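Aryl acylamidase (bacterium CSBL00001, PDB 4YJ6) probably hydrolyses the amide bond of N-acyl arylamines, releasing the arylamine and a carboxylate. Local coordinates at residues Val30-Ile35 with Glu55-Ala60; Ala77-Leu82 with Glu123-Leu128; Gly99-Lys104 with Arg349-Asp354. One frame throughout, in Å; residues are numbered along the deposited sequence.

Contact 1 (Val30-Ile35 with Glu55-Ala60); sequences VVESTI and EAREKA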
ATOM      1  N   VAL A  30       5.885 -24.249   6.622  1.00 13.21           N
ATOM      2  CA  VAL A  30       5.794 -22.908   6.032  1.00 13.80           C
ATOM      3  C   VAL A  30       6.126 -21.868   7.100  1.00 13.93           C
ATOM      4  O   VAL A  30       6.886 -20.938   6.862  1.00 14.55           O
ATOM      5  CB  VAL A  30       4.396 -22.620   5.479  1.00 12.94           C
ATOM      6  CG1 VAL A  30       4.360 -21.144   5.022  1.00 14.53           C
ATOM      7  CG2 VAL A  30       4.077 -23.560   4.299  1.00 14.74           C
ATOM      8  N   VAL A  31       5.560 -22.015   8.295  1.00 13.10           N
ATOM      9  CA  VAL A  31       5.804 -21.007   9.342  1.00 12.63           C
ATOM     10  C   VAL A  31       7.280 -21.004   9.758  1.00 15.08           C
ATOM     11  O   VAL A  31       7.899 -19.946   9.838  1.00 14.93           O
ATOM     12  CB  VAL A  31       4.916 -21.264  10.547  1.00 11.61           C
ATOM     13  CG1 VAL A  31       5.337 -20.436  11.754  1.00 11.94           C
ATOM     14  CG2 VAL A  31       3.437 -21.013  10.149  1.00 14.48           C
ATOM     15  N   GLU A  32       7.864 -22.179  10.032  1.00 14.47           N
ATOM     16  CA  GLU A  32       9.251 -22.178  10.534  1.00 14.35           C
ATOM     17  C   GLU A  32      10.218 -21.672   9.472  1.00 16.79           C
ATOM     18  O   GLU A  32      11.164 -20.962   9.771  1.00 16.06           O
ATOM     19  CB  GLU A  32       9.674 -23.582  11.000  1.00 16.78           C
ATOM     20  CG  GLU A  32       8.802 -24.169  12.099  1.00 17.54           C
ATOM     21  CD  GLU A  32       8.813 -23.371  13.423  1.00 17.67           C
ATOM     22  OE1 GLU A  32       9.694 -22.500  13.644  1.00 17.48           O
ATOM     23  OE2 GLU A  32       7.911 -23.656  14.261  1.00 18.73           O
ATOM     24  N   SER A  33       9.968 -22.024   8.216  1.00 15.25           N
ATOM     25  CA  SER A  33      10.830 -21.583   7.125  1.00 16.50           C
ATOM     26  C   SER A  33      10.684 -20.087   6.868  1.00 16.92           C
ATOM     27  O   SER A  33      11.653 -19.433   6.473  1.00 16.91           O
ATOM     28  CB  SER A  33      10.518 -22.350   5.850  1.00 17.75           C
ATOM     29  OG  SER A  33      10.830 -23.728   5.996  1.00 26.75           O
ATOM     30  N   THR A  34       9.490 -19.550   7.090  1.00 15.36           N
ATOM     31  CA  THR A  34       9.284 -18.106   6.914  1.00 15.27           C
ATOM     32  C   THR A  34       9.982 -17.375   8.057  1.00 15.55           C
ATOM     33  O   THR A  34      10.595 -16.336   7.872  1.00 14.75           O
ATOM     34  CB  THR A  34       7.786 -17.733   6.882  1.00 13.44           C
ATOM     35  OG1 THR A  34       7.174 -18.395   5.771  1.00 15.27           O
ATOM     36  CG2 THR A  34       7.598 -16.206   6.688  1.00 14.62           C
ATOM     37  N   ILE A  35       9.903 -17.949   9.249  1.00 14.99           N
ATOM     38  CA  ILE A  35      10.555 -17.367  10.410  1.00 13.66           C
ATOM     39  C   ILE A  35      12.062 -17.320  10.138  1.00 15.48           C
ATOM     40  O   ILE A  35      12.721 -16.324  10.421  1.00 15.05           O
ATOM     41  CB  ILE A  35      10.234 -18.180  11.686  1.00 14.55           C
ATOM     42  CG1 ILE A  35       8.802 -17.888  12.140  1.00 13.40           C
ATOM     43  CG2 ILE A  35      11.215 -17.857  12.840  1.00 15.16           C
ATOM     44  CD1 ILE A  35       8.258 -18.865  13.264  1.00 15.24           C
ATOM     45  N   GLU A  55       1.781 -17.588  17.765  1.00 12.77           N
ATOM     46  CA  GLU A  55       0.409 -17.619  17.307  1.00 14.69           C
ATOM     47  C   GLU A  55       0.335 -18.315  15.963  1.00 13.58           C
ATOM     48  O   GLU A  55      -0.586 -19.105  15.706  1.00 13.91           O
ATOM     49  CB  GLU A  55      -0.163 -16.209  17.170  1.00 15.15           C
ATOM     50  CG  GLU A  55      -1.652 -16.249  16.873  1.00 18.27           C
ATOM     51  CD  GLU A  55      -2.269 -14.886  16.709  1.00 22.37           C
ATOM     52  OE1 GLU A  55      -2.412 -14.186  17.738  1.00 21.73           O
ATOM     53  OE2 GLU A  55      -2.586 -14.519  15.556  1.00 23.51           O
ATOM     54  N   ALA A  56       1.263 -17.953  15.080  1.00 10.69           N
ATOM     55  CA  ALA A  56       1.322 -18.564  13.783  1.00 12.92           C
ATOM     56  C   ALA A  56       1.550 -20.062  13.909  1.00 12.60           C
ATOM     57  O   ALA A  56       0.944 -20.823  13.149  1.00 11.80           O
ATOM     58  CB  ALA A  56       2.395 -17.934  12.941  1.00 14.05           C
ATOM     59  N   ARG A  57       2.404 -20.485  14.847  1.00 13.53           N
ATOM     60  CA  ARG A  57       2.649 -21.940  15.061  1.00 13.77           C
ATOM     61  C   ARG A  57       1.387 -22.657  15.513  1.00 14.56           C
ATOM     62  O   ARG A  57       1.096 -23.786  15.063  1.00 12.41           O
ATOM     63  CB  ARG A  57       3.768 -22.173  16.090  1.00 12.51           C
ATOM     64  CG  ARG A  57       5.127 -21.702  15.602  1.00 14.60           C
ATOM     65  CD  ARG A  57       6.161 -21.749  16.728  1.00 14.55           C
ATOM     66  NE  ARG A  57       7.522 -21.600  16.211  1.00 12.20           N
ATOM     67  CZ  ARG A  57       8.418 -20.743  16.670  1.00 16.01           C
ATOM     68  NH1 ARG A  57       8.117 -19.902  17.651  1.00 15.36           N
ATOM     69  NH2 ARG A  57       9.617 -20.700  16.116  1.00 18.16           N
ATOM     70  N   GLU A  58       0.628 -22.012  16.402  1.00 13.11           N
ATOM     71  CA  GLU A  58      -0.639 -22.565  16.884  1.00 14.03           C
ATOM     72  C   GLU A  58      -1.628 -22.702  15.762  1.00 14.11           C
ATOM     73  O   GLU A  58      -2.259 -23.746  15.593  1.00 13.24           O
ATOM     74  CB  GLU A  58      -1.242 -21.650  17.964  1.00 17.14           C
ATOM     75  CG  GLU A  58      -0.365 -21.551  19.191  1.00 18.75           C
ATOM     76  CD  GLU A  58      -0.891 -20.512  20.159  1.00 27.42           C
ATOM     77  OE1 GLU A  58      -1.891 -20.828  20.876  1.00 26.11           O
ATOM     78  OE2 GLU A  58      -0.317 -19.384  20.183  1.00 23.90           O
ATOM     79  N   LYS A  59      -1.725 -21.652  14.940  1.00 12.65           N
ATOM     80  CA  LYS A  59      -2.661 -21.692  13.828  1.00 14.15           C
ATOM     81  C   LYS A  59      -2.207 -22.749  12.844  1.00 13.77           C
ATOM     82  O   LYS A  59      -3.034 -23.444  12.272  1.00 12.79           O
ATOM     83  CB  LYS A  59      -2.738 -20.347  13.107  1.00 16.20           C
ATOM     84  CG  LYS A  59      -3.327 -19.195  13.933  1.00 20.79           C
ATOM     85  CD  LYS A  59      -4.771 -19.414  14.241  1.00 25.76           C
ATOM     86  CE  LYS A  59      -5.364 -18.177  14.953  1.00 29.57           C
ATOM     87  NZ  LYS A  59      -6.793 -18.060  14.610  1.00 33.07           N
ATOM     88  N   ALA A  60      -0.896 -22.852  12.628  1.00 11.97           N
ATOM     89  CA  ALA A  60      -0.399 -23.851  11.666  1.00 12.03           C
ATOM     90  C   ALA A  60      -0.714 -25.267  12.132  1.00 13.85           C
ATOM     91  O   ALA A  60      -1.041 -26.132  11.310  1.00 12.55           O
ATOM     92  CB  ALA A  60       1.090 -23.697  11.469  1.00 13.09           C
TER
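Val31 and Arg57 mark the nearest backbone approach of two nearly antiparallel helix segments, 30-35 and 55-60, whose axes come within 9.9 Å at an angle of 156°. This is antiparallel helix-helix packing in the amidase fold: helices 27-45 and 53-69, separated in the chain by the short strand 48-51, lie side by side. Val31 fills the groove with both methyls. Its CG1 comes to 4.0 Å from Ala56 CB, while CG2 rests against Ala60 CB, so the two alanines, one turn apart, make a shallow seat for one valine. Val31 and Ala56 also meet the strand layer below, at Leu126 and Leu128 respectively.

Toward solvent the contact turns ionic. The Arg57 chain runs extended from CG to NE and grips the Glu32 carboxylate side-on: NE gives a bond of 2.9 Å to OE2 and NH2 one of 3.1 Å to OE1. The carboxylate and guanidinium planes are 22° apart, nearly coplanar. Glu32 reaches there through a bend at chi2 (-63°), and Asp54 takes the NH1 of Arg57 in a second salt bridge, which should hold the guanidinium against rotation. Over one guanidinium face, set off toward its rim, lies Ile35 CD1, 3.7 Å from Arg57 NH2.

Contact 2 (Ala77-Leu82 with Glu123-Leu128); sequences AGVPTL and EDSLLL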
ATOM      1  N   ALA A  77      -5.083 -21.151   2.240  1.00 11.42           N
ATOM      2  CA  ALA A  77      -4.558 -21.993   3.309  1.00 12.85           C
ATOM      3  C   ALA A  77      -3.036 -22.151   3.273  1.00 11.36           C
ATOM      4  O   ALA A  77      -2.451 -22.658   2.298  1.00 13.48           O
ATOM      5  CB  ALA A  77      -5.255 -23.396   3.290  1.00 15.07           C
ATOM      6  N   GLY A  78      -2.400 -21.703   4.346  1.00 10.51           N
ATOM      7  CA  GLY A  78      -0.969 -21.860   4.518  1.00 11.23           C
ATOM      8  C   GLY A  78      -0.125 -20.703   3.988  1.00 12.07           C
ATOM      9  O   GLY A  78       1.073 -20.695   4.171  1.00 13.14           O
ATOM     10  N   VAL A  79      -0.738 -19.726   3.332  1.00 10.96           N
ATOM     11  CA  VAL A  79       0.051 -18.621   2.783  1.00 11.72           C
ATOM     12  C   VAL A  79       0.492 -17.729   3.932  1.00 10.60           C
ATOM     13  O   VAL A  79      -0.351 -17.212   4.653  1.00 11.60           O
ATOM     14  CB  VAL A  79      -0.806 -17.797   1.813  1.00 12.57           C
ATOM     15  CG1 VAL A  79      -0.045 -16.506   1.366  1.00 12.23           C
ATOM     16  CG2 VAL A  79      -1.177 -18.643   0.620  1.00 11.63           C
ATOM     17  N   PRO A  80       1.808 -17.498   4.099  1.00 11.59           N
ATOM     18  CA  PRO A  80       2.266 -16.651   5.204  1.00 11.02           C
ATOM     19  C   PRO A  80       2.190 -15.179   4.849  1.00 13.05           C
ATOM     20  O   PRO A  80       2.484 -14.823   3.718  1.00 12.26           O
ATOM     21  CB  PRO A  80       3.722 -17.069   5.382  1.00 12.55           C
ATOM     22  CG  PRO A  80       4.174 -17.457   3.983  1.00 11.95           C
ATOM     23  CD  PRO A  80       2.930 -18.068   3.320  1.00 14.07           C
ATOM     24  N   THR A  81       1.834 -14.331   5.805  1.00 11.27           N
ATOM     25  CA  THR A  81       1.759 -12.911   5.491  1.00 11.19           C
ATOM     26  C   THR A  81       1.940 -12.113   6.780  1.00 11.60           C
ATOM     27  O   THR A  81       2.008 -12.695   7.877  1.00 11.63           O
ATOM     28  CB  THR A  81       0.405 -12.561   4.789  1.00 10.48           C
ATOM     29  OG1 THR A  81       0.478 -11.214   4.284  1.00 10.90           O
ATOM     30  CG2 THR A  81      -0.780 -12.652   5.773  1.00 11.27           C
ATOM     31  N   LEU A  82       2.066 -10.795   6.659  1.00 10.45           N
ATOM     32  CA  LEU A  82       2.106  -9.915   7.832  1.00 11.24           C
ATOM     33  C   LEU A  82       1.192  -8.710   7.587  1.00 12.08           C
ATOM     34  O   LEU A  82       0.988  -8.326   6.410  1.00 11.74           O
ATOM     35  CB  LEU A  82       3.533  -9.414   8.105  1.00 11.48           C
ATOM     36  CG  LEU A  82       4.536 -10.422   8.670  1.00 13.62           C
ATOM     37  CD1 LEU A  82       5.140 -11.292   7.569  1.00 13.61           C
ATOM     38  CD2 LEU A  82       5.642  -9.660   9.389  1.00 14.70           C
ATOM     39  N   GLU A 123      -9.481 -16.971   5.653  1.00 12.33           N
ATOM     40  CA  GLU A 123      -9.281 -17.933   4.583  1.00 11.79           C
ATOM     41  C   GLU A 123      -7.949 -18.680   4.759  1.00 12.16           C
ATOM     42  O   GLU A 123      -7.364 -19.192   3.804  1.00 12.16           O
ATOM     43  CB  GLU A 123      -9.368 -17.211   3.231  1.00 13.96           C
ATOM     44  CG  GLU A 123     -10.802 -16.761   2.937  1.00 12.53           C
ATOM     45  CD  GLU A 123     -11.776 -17.907   2.664  1.00 20.28           C
ATOM     46  OE1 GLU A 123     -11.355 -19.009   2.271  1.00 16.40           O
ATOM     47  OE2 GLU A 123     -13.001 -17.695   2.837  1.00 23.04           O
ATOM     48  N   ASP A 124      -7.518 -18.771   6.025  1.00 10.81           N
ATOM     49  CA  ASP A 124      -6.399 -19.597   6.451  1.00 11.71           C
ATOM     50  C   ASP A 124      -5.019 -19.157   5.993  1.00 11.97           C
ATOM     51  O   ASP A 124      -4.077 -19.917   6.046  1.00 11.72           O
ATOM     52  CB  ASP A 124      -6.647 -21.075   6.113  1.00 12.01           C
ATOM     53  CG  ASP A 124      -7.642 -21.722   7.069  1.00 15.49           C
ATOM     54  OD1 ASP A 124      -7.605 -21.387   8.285  1.00 13.07           O
ATOM     55  OD2 ASP A 124      -8.443 -22.547   6.582  1.00 14.93           O
ATOM     56  N   SER A 125      -4.866 -17.885   5.619  1.00 10.01           N
ATOM     57  CA  SER A 125      -3.543 -17.316   5.559  1.00 10.43           C
ATOM     58  C   SER A 125      -3.019 -17.220   6.995  1.00 13.22           C
ATOM     59  O   SER A 125      -3.796 -17.024   7.948  1.00 13.42           O
ATOM     60  CB  SER A 125      -3.610 -15.930   4.849  1.00 11.64           C
ATOM     61  OG  SER A 125      -2.340 -15.295   4.840  1.00 14.25           O
ATOM     62  N   LEU A 126      -1.711 -17.398   7.155  1.00 11.55           N
ATOM     63  CA  LEU A 126      -1.080 -17.422   8.490  1.00 10.67           C
ATOM     64  C   LEU A 126      -0.377 -16.087   8.747  1.00 12.92           C
ATOM     65  O   LEU A 126       0.557 -15.726   8.022  1.00 12.96           O
ATOM     66  CB  LEU A 126      -0.057 -18.567   8.528  1.00 12.02           C
ATOM     67  CG  LEU A 126      -0.765 -19.926   8.381  1.00 12.51           C
ATOM     68  CD1 LEU A 126       0.249 -21.055   8.061  1.00 16.36           C
ATOM     69  CD2 LEU A 126      -1.577 -20.233   9.657  1.00 15.08           C
ATOM     70  N   LEU A 127      -0.824 -15.368   9.769  1.00 12.37           N
ATOM     71  CA  LEU A 127      -0.268 -14.057  10.103  1.00 12.97           C
ATOM     72  C   LEU A 127       0.946 -14.197  11.003  1.00 14.80           C
ATOM     73  O   LEU A 127       0.850 -14.719  12.131  1.00 15.34           O
ATOM     74  CB  LEU A 127      -1.303 -13.196  10.821  1.00 14.15           C
ATOM     75  CG  LEU A 127      -2.605 -12.945  10.079  1.00 22.33           C
ATOM     76  CD1 LEU A 127      -3.620 -12.226  11.014  1.00 18.84           C
ATOM     77  CD2 LEU A 127      -2.287 -12.132   8.887  1.00 20.97           C
ATOM     78  N   LEU A 128       2.078 -13.705  10.538  1.00 12.22           N
ATOM     79  CA  LEU A 128       3.341 -13.881  11.264  1.00 12.48           C
ATOM     80  C   LEU A 128       3.721 -12.671  12.119  1.00 14.28           C
ATOM     81  O   LEU A 128       4.662 -12.754  12.907  1.00 14.10           O
ATOM     82  CB  LEU A 128       4.510 -14.214  10.297  1.00 14.53           C
ATOM     83  CG  LEU A 128       4.699 -15.751  10.297  1.00 23.07           C
ATOM     84  CD1 LEU A 128       3.620 -16.387   9.439  1.00 19.78           C
ATOM     85  CD2 LEU A 128       6.060 -16.168   9.836  1.00 27.84           C
TER
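Pro80 pairs with Leu126, and Thr81 with Leu127, in parallel register where strands 80-84 and 126-131 meet in the small three-stranded mixed sheet of the amidase fold. The short segments are strongly twisted, 48° apart in direction. Three backbone bonds form the ladder of the parallel pair: Leu126 N to Val79 O, Thr81 N to Leu126 O, and Leu128 N to Thr81 O, the last of 2.8 Å and nearly in line with the carbonyl.

The tight part is the buried middle. Ser125 OG stands opposite its own backbone N (chi1 176°) and gives a second bond, 2.8 Å, to Val79 O, reaching the face of that carbonyl opposite to Leu126 N. The methyl of Thr81 is pressed between this hydroxyl and Leu127: Thr81 CG2 lies 3.5 Å from Leu127 CD2, closer than usual for two methyls, as the side chains run side by side. On the sheet face of Pro80 and Leu126 packing is easier, with Pro80 CB 4.1 Å from Leu128 CD1, and helix 27-45 lies over it.

The looser end holds the partly exposed Glu123 and Asp124, whose carboxylates bond outside the two segments, to Met75 N and to Arg66 and Gly74 N. A fourth backbone bond, Gly78 N to Asp124 O, precedes the ladder, and Ala77 CB meets Asp124 CB at 3.9 Å. Asp124, with positive phi, is the C-prime residue of the Schellman motif ending helix 115-122.

The ladder is consistent with a register set by the main chain, while the buried Val79 carbonyl and Ser125 hydroxyl satisfy each other and Thr81 OG1 is met by Tyr116 and Val178 O.

Contact 3 (Gly99-Lys104 with Arg349-Asp354); sequences GIRALK and RADIPD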
ATOM      1  N   GLY A  99       5.080   3.578  14.997  1.00 15.70           N
ATOM      2  CA  GLY A  99       6.305   3.813  15.739  1.00 16.38           C
ATOM      3  C   GLY A  99       6.210   4.935  16.753  1.00 17.19           C
ATOM      4  O   GLY A  99       7.188   5.643  16.998  1.00 19.99           O
ATOM      5  N   ILE A 100       5.048   5.104  17.362  1.00 17.44           N
ATOM      6  CA  ILE A 100       4.927   6.042  18.479  1.00 18.33           C
ATOM      7  C   ILE A 100       5.317   5.315  19.756  1.00 20.67           C
ATOM      8  O   ILE A 100       4.595   4.427  20.204  1.00 17.29           O
ATOM      9  CB  ILE A 100       3.512   6.582  18.599  1.00 17.99           C
ATOM     10  CG1 ILE A 100       3.139   7.357  17.319  1.00 15.08           C
ATOM     11  CG2 ILE A 100       3.369   7.475  19.861  1.00 19.53           C
ATOM     12  CD1 ILE A 100       1.735   7.942  17.375  1.00 16.93           C
ATOM     13  N   ARG A 101       6.476   5.679  20.312  1.00 21.01           N
ATOM     14  CA  ARG A 101       7.039   4.954  21.465  1.00 23.47           C
ATOM     15  C   ARG A 101       6.053   4.909  22.640  1.00 21.33           C
ATOM     16  O   ARG A 101       5.971   3.896  23.340  1.00 21.14           O
ATOM     17  CB  ARG A 101       8.362   5.593  21.898  1.00 25.52           C
ATOM     18  CG  ARG A 101       8.848   5.112  23.255  1.00 27.84           C
ATOM     19  CD  ARG A 101      10.155   5.802  23.611  1.00 31.30           C
ATOM     20  NE  ARG A 101      11.286   5.165  22.949  1.00 39.18           N
ATOM     21  CZ  ARG A 101      11.911   4.095  23.437  1.00 41.83           C
ATOM     22  NH1 ARG A 101      11.505   3.551  24.590  1.00 42.12           N
ATOM     23  NH2 ARG A 101      12.940   3.561  22.779  1.00 43.96           N
ATOM     24  N   ALA A 102       5.287   5.986  22.852  1.00 19.06           N
ATOM     25  CA  ALA A 102       4.365   6.043  23.971  1.00 19.60           C
ATOM     26  C   ALA A 102       3.280   4.974  23.886  1.00 22.03           C
ATOM     27  O   ALA A 102       2.624   4.675  24.887  1.00 20.98           O
ATOM     28  CB  ALA A 102       3.699   7.423  24.056  1.00 23.21           C
ATOM     29  N   LEU A 103       3.073   4.417  22.696  1.00 18.58           N
ATOM     30  CA  LEU A 103       2.023   3.402  22.516  1.00 19.33           C
ATOM     31  C   LEU A 103       2.558   1.974  22.533  1.00 22.86           C
ATOM     32  O   LEU A 103       1.814   1.045  22.209  1.00 21.90           O
ATOM     33  CB  LEU A 103       1.313   3.623  21.163  1.00 17.09           C
ATOM     34  CG  LEU A 103       0.523   4.929  21.074  1.00 22.22           C
ATOM     35  CD1 LEU A 103      -0.101   5.085  19.657  1.00 16.74           C
ATOM     36  CD2 LEU A 103      -0.543   4.912  22.133  1.00 22.49           C
ATOM     37  N   LYS A 104       3.826   1.786  22.897  1.00 22.32           N
ATOM     38  CA  LYS A 104       4.455   0.480  22.747  1.00 24.17           C
ATOM     39  C   LYS A 104       3.781  -0.624  23.583  1.00 27.78           C
ATOM     40  O   LYS A 104       3.900  -1.797  23.246  1.00 27.33           O
ATOM     41  CB  LYS A 104       5.940   0.564  23.082  1.00 24.80           C
ATOM     42  CG  LYS A 104       6.219   0.726  24.563  1.00 28.80           C
ATOM     43  CD  LYS A 104       7.705   0.876  24.817  1.00 32.25           C
ATOM     44  CE  LYS A 104       8.004   0.814  26.309  1.00 38.86           C
ATOM     45  NZ  LYS A 104       9.470   0.847  26.558  1.00 50.29           N
ATOM     46  N   ARG A 349       5.431  14.505  23.500  1.00 22.39           N
ATOM     47  CA  ARG A 349       5.579  15.348  22.314  1.00 23.00           C
ATOM     48  C   ARG A 349       6.694  14.907  21.367  1.00 23.92           C
ATOM     49  O   ARG A 349       6.552  14.988  20.130  1.00 22.94           O
ATOM     50  CB  ARG A 349       5.815  16.787  22.791  1.00 27.92           C
ATOM     51  CG  ARG A 349       6.220  17.784  21.719  1.00 30.76           C
ATOM     52  CD  ARG A 349       5.152  17.986  20.649  1.00 30.15           C
ATOM     53  NE  ARG A 349       5.670  18.891  19.621  1.00 33.38           N
ATOM     54  CZ  ARG A 349       6.348  18.510  18.542  1.00 33.70           C
ATOM     55  NH1 ARG A 349       6.588  17.219  18.290  1.00 28.40           N
ATOM     56  NH2 ARG A 349       6.794  19.433  17.711  1.00 28.92           N
ATOM     57  N   ALA A 350       7.809  14.433  21.911  1.00 23.64           N
ATOM     58  CA  ALA A 350       8.959  14.106  21.067  1.00 25.16           C
ATOM     59  C   ALA A 350       8.646  12.944  20.124  1.00 23.43           C
ATOM     60  O   ALA A 350       9.366  12.739  19.147  1.00 23.20           O
ATOM     61  CB  ALA A 350      10.174  13.757  21.928  1.00 28.56           C
ATOM     62  N   ASP A 351       7.586  12.183  20.421  1.00 21.16           N
ATOM     63  CA  ASP A 351       7.249  11.017  19.586  1.00 23.63           C
ATOM     64  C   ASP A 351       6.586  11.418  18.250  1.00 21.05           C
ATOM     65  O   ASP A 351       6.463  10.593  17.337  1.00 20.55           O
ATOM     66  CB  ASP A 351       6.322  10.059  20.330  1.00 21.83           C
ATOM     67  CG  ASP A 351       6.990   9.423  21.555  1.00 25.49           C
ATOM     68  OD1 ASP A 351       8.206   9.668  21.799  1.00 26.26           O
ATOM     69  OD2 ASP A 351       6.287   8.674  22.255  1.00 22.01           O
ATOM     70  N   ILE A 352       6.163  12.673  18.150  1.00 19.79           N
ATOM     71  CA  ILE A 352       5.539  13.182  16.939  1.00 18.11           C
ATOM     72  C   ILE A 352       6.540  14.033  16.146  1.00 20.11           C
ATOM     73  O   ILE A 352       7.110  14.969  16.697  1.00 19.90           O
ATOM     74  CB  ILE A 352       4.324  14.086  17.282  1.00 17.80           C
ATOM     75  CG1 ILE A 352       3.303  13.329  18.149  1.00 19.64           C
ATOM     76  CG2 ILE A 352       3.656  14.605  16.014  1.00 21.05           C
ATOM     77  CD1 ILE A 352       2.668  12.074  17.456  1.00 21.68           C
ATOM     78  N   PRO A 353       6.732  13.725  14.856  1.00 17.07           N
ATOM     79  CA  PRO A 353       7.651  14.535  14.038  1.00 20.72           C
ATOM     80  C   PRO A 353       7.208  15.986  13.985  1.00 20.44           C
ATOM     81  O   PRO A 353       6.007  16.250  13.943  1.00 17.01           O
ATOM     82  CB  PRO A 353       7.510  13.916  12.640  1.00 21.38           C
ATOM     83  CG  PRO A 353       7.067  12.547  12.855  1.00 21.90           C
ATOM     84  CD  PRO A 353       6.219  12.559  14.108  1.00 18.48           C
ATOM     85  N   ASP A 354       8.155  16.927  13.970  1.00 18.27           N
ATOM     86  CA  ASP A 354       7.801  18.327  13.875  1.00 20.83           C
ATOM     87  C   ASP A 354       6.909  18.621  12.661  1.00 15.68           C
ATOM     88  O   ASP A 354       5.998  19.425  12.767  1.00 18.73           O
ATOM     89  CB  ASP A 354       9.073  19.182  13.784  1.00 20.32           C
ATOM     90  CG  ASP A 354       9.805  19.308  15.127  1.00 27.66           C
ATOM     91  OD1 ASP A 354       9.295  18.807  16.161  1.00 24.38           O
ATOM     92  OD2 ASP A 354      10.894  19.935  15.141  1.00 32.18           O
TER
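Asp351 points its carboxylate at the start of the 3-10 turn around Arg101-Leu103, and the contact is built round that one side chain. Its CG lies beside its own backbone N (chi1 -65°), which sends Asp351 OD2 across to Ala102 N in a bond of 2.9 Å. The bond is rather bent, with an angle of 136° at the hydrogen, and the amide meets OD2 on the syn side but 31° out of the carboxylate plane. Ala102 CB lies 3.4 Å from Asp351 OD2, and Arg101 CB comes up at 3.7 Å from Asp351 OD2, so the acceptor is bordered by carbon as well as held by one N-H. A phosphate ion, probably from the crystallisation liquor, lies close to OD1.

Ile100 meets Asp351 obliquely. Its CG2 branch touches Asp351 CB at 4.0 Å, while the other branch runs on to CD1, which meets Ile352 CD1 at 4.2 Å. Ile352 starts away from the 99-104 segment and turns back through its outer torsion to make this apolar touch. The Arg101 guanidinium is led away, its NE 5.6 Å from Asp351 OD1, so any attraction between the charges acts without a salt bridge. An alanine in place of Asp351 is likely to leave Ala102 N without this acceptor and the 3-10 turn without its one hydrogen bond to segment 349-354.

The contact thus ties the loop between strand 80-84 and helix 115-122 to the loop that follows helix 315-339. Beside it, Pro353 is the N-cap of helix 354-363, whose Met357 packs on Ile352, while Ile100 also touches Tyr136 and Leu344.

How the contacts relate
Contacts 1 and 2 are adjoining layers, a helix pair on a sheet, their centres 9 Å apart: helices 27-45 and 53-69 pack on strands 80-84 and 126-131. They touch directly, for instance Thr34 on Leu128 and Lys59 on Leu126. Along the chain contact 1 closes before contact 2 opens, with helix 53-69 followed by strand 80-84. Contact 3 stands apart, its centre about 30 Å from that of contact 2 and 31 Å from that of contact 1, and its segments alternate with those of contact 2. The chain thus completes a local helix-on-sheet unit from its early part, while the loop within contact 2's crossover meets a much later loop.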